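Local coordinates for protein putative phosphosugar isomerase (Silicibacter pomeroyi DSS-3, PDB 3FJ1) that is of unproven function but has two SIS domains and probably binds a phosphosugar or related carbohydrate derivative, at residues Q4-T7 with R8-E12; A36-L40 with R41-F45. All coordinates share one frame; numbering follows the deposited sequence.

From the N terminus the chain first runs through an irregular leader, and contact 1 is where that leader (4-7) turns into the opening turn of helix 8-41. The helix then carries the chain past the centre of the molecule. Contact 2 lies at its other end, where residues 36-40 hand over through 41-45 to strand 45-49, a strand inside the first five-stranded parallel sheet. The two contacts follow in series and neither nest nor cross; their centres lie about 42 Å apart, on opposite sides of the chain's centre. Contact 1 borders helix 308-326, contact 2 helix 153-171 and the first sheet.

Contact 1: residues Q4-T7 with R8-E12; sequences QHIT and RMRRE
Thr7 is the N-cap of helix 8-41: its OG1 accepts a nearly straight hydrogen bond from Arg10 N at 2.9 Å. The hydroxyl reaches that amide because chi1 of 64° sets OG1 between the backbone N and the carbonyl carbon, while CG2 lies anti to that carbon. Thr7 OG1 also bonds to Glu321 of helix 308-326, which joins the cap to the helix packed beside it. The carbonyl of the same threonine starts the regular helical pattern, receiving Arg11 N on Thr7 O at 2.9 Å.

On another side of the turn, Arg11 reaches back along the leader. A bend at chi2 (-79°) turns its chain across Ile6, and the two side chains meet at about a right angle. Ile6 CD1 stands 3.6 Å above the guanidinium plane, offset toward the rim, and Ile6 CG2 touches Arg11 NE at 3.8 Å, so the branched residue lies over one face of the flat group. Gln4 approaches differently: its amide plane is turned 58° from the guanidinium, and its CB lies at the edge of that group, in plane. Gln4 OE1 comes to 3.0 Å from Arg11 NH2, placed obliquely to the guanidinium. Replacing Arg11 with an alanine would probably leave Ile6 without the flat surface it packs on, and the Gln4 amide oxygen and a nearby water without the guanidinium beside them.

Arg10 points its polar end elsewhere, into a salt bridge with Asp14 and a hydrogen bond to Ser318. Its CB still lies 3.3 Å from Thr7 OG1, beside the capping bond. The water, at the guanidinium edge and in plane, accepts from Arg11 NE at 3.1 Å, with Gln4 OE1 and Ile6 O only as weak, competing acceptors.

Contact 2: residues A36-L40 with R41-F45; sequences AVLRL and RDPSF
A chi1 of -59° places Arg41 CG anti to its own carbonyl carbon, and this brings CG within 4.0 Å of Val37 CG1, the two side chains crossing at a slant. A bend at chi2 (-63°) then carries the guanidinium to Leu40, where Arg41 NH1 lies 3.6 Å from Leu40 CD2. The first is a contact between aliphatic carbons; in the second the methyl approaches the guanidinium obliquely.

The backbone shows where the helix stops. Arg41 N bonds to Val37 O at 2.8 Å with a nearly straight N-H...O angle of 176°, an ordinary i to i-4 link. Asp42 N repeats the pattern on Leu38 O at 2.7 Å, but here the donor is tilted from the carbonyl plane, and Asp42 has already taken positive phi.

Pro43 follows, and its ring packs against Leu38 of the last turn. Its CG meets Leu38 CD2 at 4.0 Å, the side chains at about a right angle, and its CD rests 3.4 Å from Leu38 O. Trp170 of helix 153-171 touches both Leu38 and Pro43, while Arg89 of the second subunit packs on Asp42. The arrangement is a helix C-terminus ended by a positive-phi residue and a proline, leading into strand 45-49 of the parallel alpha/beta sheet of the first SIS domain.

Contact 1: residues Q4-T7 with R8-E12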
loop_
_atom_site.group_PDB
_atom_site.type_symbol
_atom_site.label_atom_id
_atom_site.label_comp_id
_atom_site.label_asym_id
_atom_site.label_seq_id
_atom_site.Cartn_x
_atom_site.Cartn_y
_atom_site.Cartn_z
ATOM N N GLN A 4 35.963 8.273 18.108
ATOM C CA GLN A 4 35.359 7.155 17.412
ATOM C C GLN A 4 34.716 7.702 16.130
ATOM O O GLN A 4 34.092 8.764 16.132
ATOM C CB GLN A 4 34.290 6.512 18.310
ATOM C CG GLN A 4 34.812 6.119 19.730
ATOM C CD GLN A 4 33.705 5.717 20.694
ATOM O OE1 GLN A 4 32.530 6.053 20.505
ATOM N NE2 GLN A 4 34.084 4.991 21.740
ATOM N N HIS A 5 34.875 7.001 15.026
ATOM C CA HIS A 5 34.341 7.519 13.775
ATOM C C HIS A 5 33.391 6.499 13.178
ATOM O O HIS A 5 33.503 6.122 11.992
ATOM C CB HIS A 5 35.470 7.884 12.811
ATOM C CG HIS A 5 36.303 9.048 13.267
ATOM N ND1 HIS A 5 35.871 10.359 13.176
ATOM C CD2 HIS A 5 37.537 9.097 13.826
ATOM C CE1 HIS A 5 36.808 11.161 13.655
ATOM N NE2 HIS A 5 37.831 10.421 14.047
ATOM N N ILE A 6 32.470 6.054 14.022
ATOM C CA ILE A 6 31.429 5.100 13.644
ATOM C C ILE A 6 30.096 5.803 13.769
ATOM O O ILE A 6 29.794 6.377 14.816
ATOM C CB ILE A 6 31.495 3.857 14.544
ATOM C CG1 ILE A 6 32.843 3.154 14.320
ATOM C CG2 ILE A 6 30.294 2.940 14.298
ATOM C CD1 ILE A 6 33.127 2.023 15.273
ATOM N N THR A 7 29.281 5.744 12.705
ATOM C CA THR A 7 27.977 6.391 12.705
ATOM C C THR A 7 26.999 5.684 13.653
ATOM O O THR A 7 27.125 4.487 13.899
ATOM C CB THR A 7 27.295 6.379 11.295
ATOM O OG1 THR A 7 27.012 5.022 10.897
ATOM C CG2 THR A 7 28.188 7.090 10.207
ATOM N N ARG A 8 26.003 6.413 14.134
ATOM C CA ARG A 8 24.980 5.818 14.975
ATOM C C ARG A 8 24.261 4.714 14.197
ATOM O O ARG A 8 23.904 3.684 14.742
ATOM C CB ARG A 8 24.000 6.889 15.478
ATOM C CG ARG A 8 23.011 6.415 16.535
ATOM C CD ARG A 8 23.711 5.859 17.786
ATOM N NE ARG A 8 24.299 6.912 18.613
ATOM C CZ ARG A 8 25.150 6.701 19.614
ATOM N NH1 ARG A 8 25.544 5.467 19.906
ATOM N NH2 ARG A 8 25.627 7.749 20.298
HETATM N N MSE A 9 24.058 4.938 12.905
HETATM C CA MSE A 9 23.399 3.934 12.066
HETATM C C MSE A 9 24.192 2.645 12.095
HETATM O O MSE A 9 23.632 1.567 12.280
HETATM C CB MSE A 9 23.257 4.423 10.625
HETATM C CG MSE A 9 22.537 3.451 9.752
HETATM SE SE MSE A 9 22.233 4.175 7.960
HETATM C CE MSE A 9 21.368 2.615 7.126
ATOM N N ARG A 10 25.509 2.745 11.921
ATOM C CA ARG A 10 26.355 1.541 11.960
ATOM C C ARG A 10 26.362 0.880 13.334
ATOM O O ARG A 10 26.336 -0.338 13.422
ATOM C CB ARG A 10 27.791 1.831 11.525
ATOM C CG ARG A 10 28.649 0.559 11.387
ATOM C CD ARG A 10 28.205 -0.347 10.225
ATOM N NE ARG A 10 28.234 -1.757 10.594
ATOM C CZ ARG A 10 27.923 -2.756 9.767
ATOM N NH1 ARG A 10 27.648 -2.520 8.491
ATOM N NH2 ARG A 10 27.958 -3.999 10.201
ATOM N N ARG A 11 26.427 1.674 14.401
ATOM C CA ARG A 11 26.405 1.126 15.757
ATOM C C ARG A 11 25.143 0.264 15.908
ATOM O O ARG A 11 25.181 -0.822 16.456
ATOM C CB ARG A 11 26.300 2.238 16.804
ATOM C CG ARG A 11 27.497 3.155 16.958
ATOM C CD ARG A 11 28.553 2.526 17.751
ATOM N NE ARG A 11 29.699 3.409 17.983
ATOM C CZ ARG A 11 30.892 2.976 18.351
ATOM N NH1 ARG A 11 31.116 1.677 18.482
ATOM N NH2 ARG A 11 31.886 3.842 18.530
ATOM N N GLU A 12 24.035 0.775 15.393
ATOM C CA GLU A 12 22.808 0.071 15.624
ATOM C C GLU A 12 22.710 -1.179 14.734
ATOM O O GLU A 12 22.219 -2.204 15.200
ATOM C CB GLU A 12 21.642 1.058 15.662
ATOM C CG GLU A 12 21.839 1.955 16.903
ATOM C CD GLU A 12 20.854 3.092 17.079
ATOM O OE1 GLU A 12 19.815 3.136 16.394
ATOM O OE2 GLU A 12 21.113 3.942 17.965
HETATM O O HOH W 1 29.986 6.452 18.270
#

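Contact 2: residues A36-L40 with R41-F45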
loop_
_atom_site.group_PDB
_atom_site.type_symbol
_atom_site.label_atom_id
_atom_site.label_comp_id
_atom_site.label_asym_id
_atom_site.label_seq_id
_atom_site.Cartn_x
_atom_site.Cartn_y
_atom_site.Cartn_z
ATOM N N ALA A 36 -0.596 -19.161 22.891
ATOM C CA ALA A 36 -1.506 -20.087 23.574
ATOM C C ALA A 36 -2.943 -19.521 23.576
ATOM O O ALA A 36 -3.907 -20.227 23.260
ATOM C CB ALA A 36 -1.014 -20.401 24.983
ATOM N N VAL A 37 -3.066 -18.234 23.895
ATOM C CA VAL A 37 -4.354 -17.532 23.840
ATOM C C VAL A 37 -4.932 -17.612 22.417
ATOM O O VAL A 37 -6.115 -17.876 22.238
ATOM C CB VAL A 37 -4.210 -16.070 24.308
ATOM C CG1 VAL A 37 -5.499 -15.286 24.038
ATOM C CG2 VAL A 37 -3.829 -16.011 25.824
ATOM N N LEU A 38 -4.099 -17.391 21.399
ATOM C CA LEU A 38 -4.568 -17.446 20.008
ATOM C C LEU A 38 -4.998 -18.854 19.588
ATOM O O LEU A 38 -5.972 -19.003 18.873
ATOM C CB LEU A 38 -3.486 -16.907 19.046
ATOM C CG LEU A 38 -3.199 -15.400 19.175
ATOM C CD1 LEU A 38 -1.935 -15.000 18.375
ATOM C CD2 LEU A 38 -4.451 -14.580 18.731
ATOM N N ARG A 39 -4.298 -19.888 20.044
ATOM C CA ARG A 39 -4.688 -21.246 19.662
ATOM C C ARG A 39 -6.043 -21.553 20.299
ATOM O O ARG A 39 -6.887 -22.228 19.713
ATOM C CB ARG A 39 -3.637 -22.282 20.071
ATOM C CG ARG A 39 -2.434 -22.331 19.148
ATOM C CD ARG A 39 -1.586 -23.570 19.410
ATOM N NE ARG A 39 -1.127 -23.639 20.786
ATOM C CZ ARG A 39 -0.061 -23.014 21.290
ATOM N NH1 ARG A 39 0.711 -22.239 20.555
ATOM N NH2 ARG A 39 0.233 -23.172 22.561
ATOM N N LEU A 40 -6.254 -21.036 21.507
ATOM C CA LEU A 40 -7.508 -21.229 22.217
ATOM C C LEU A 40 -8.655 -20.422 21.593
ATOM O O LEU A 40 -9.695 -20.984 21.275
ATOM C CB LEU A 40 -7.316 -20.853 23.687
ATOM C CG LEU A 40 -8.523 -20.932 24.608
ATOM C CD1 LEU A 40 -9.213 -22.315 24.538
ATOM C CD2 LEU A 40 -8.046 -20.593 26.009
ATOM N N ARG A 41 -8.466 -19.116 21.436
ATOM C CA ARG A 41 -9.497 -18.258 20.831
ATOM C C ARG A 41 -9.743 -18.627 19.362
ATOM O O ARG A 41 -10.857 -18.487 18.884
ATOM C CB ARG A 41 -9.154 -16.769 20.943
ATOM C CG ARG A 41 -8.961 -16.233 22.363
ATOM C CD ARG A 41 -10.223 -16.321 23.240
ATOM N NE ARG A 41 -9.937 -15.688 24.538
ATOM C CZ ARG A 41 -9.850 -16.285 25.732
ATOM N NH1 ARG A 41 -10.091 -17.581 25.913
ATOM N NH2 ARG A 41 -9.535 -15.532 26.790
ATOM N N ASP A 42 -8.690 -19.028 18.644
ATOM C CA ASP A 42 -8.815 -19.544 17.277
ATOM C C ASP A 42 -9.484 -18.527 16.330
ATOM O O ASP A 42 -10.485 -18.835 15.682
ATOM C CB ASP A 42 -9.610 -20.863 17.323
ATOM C CG ASP A 42 -9.299 -21.807 16.156
ATOM O OD1 ASP A 42 -8.457 -21.475 15.296
ATOM O OD2 ASP A 42 -9.865 -22.936 16.151
ATOM N N PRO A 43 -8.934 -17.305 16.243
ATOM C CA PRO A 43 -9.540 -16.289 15.348
ATOM C C PRO A 43 -9.460 -16.707 13.865
ATOM O O PRO A 43 -8.601 -17.495 13.479
ATOM C CB PRO A 43 -8.692 -15.035 15.602
ATOM C CG PRO A 43 -7.381 -15.562 16.143
ATOM C CD PRO A 43 -7.725 -16.802 16.914
ATOM N N SER A 44 -10.380 -16.194 13.067
ATOM C CA SER A 44 -10.494 -16.550 11.663
ATOM C C SER A 44 -9.977 -15.481 10.720
ATOM O O SER A 44 -10.014 -15.656 9.523
ATOM C CB SER A 44 -11.941 -16.850 11.314
ATOM O OG SER A 44 -12.793 -15.795 11.703
ATOM N N PHE A 45 -9.480 -14.391 11.268
ATOM C CA PHE A 45 -8.824 -13.399 10.420
ATOM C C PHE A 45 -8.035 -12.426 11.275
ATOM O O PHE A 45 -8.090 -12.436 12.513
ATOM C CB PHE A 45 -9.754 -12.679 9.419
ATOM C CG PHE A 45 -10.685 -11.687 10.041
ATOM C CD1 PHE A 45 -11.872 -12.096 10.606
ATOM C CD2 PHE A 45 -10.379 -10.336 10.035
ATOM C CE1 PHE A 45 -12.762 -11.167 11.178
ATOM C CE2 PHE A 45 -11.249 -9.408 10.591
ATOM C CZ PHE A 45 -12.442 -9.825 11.167
#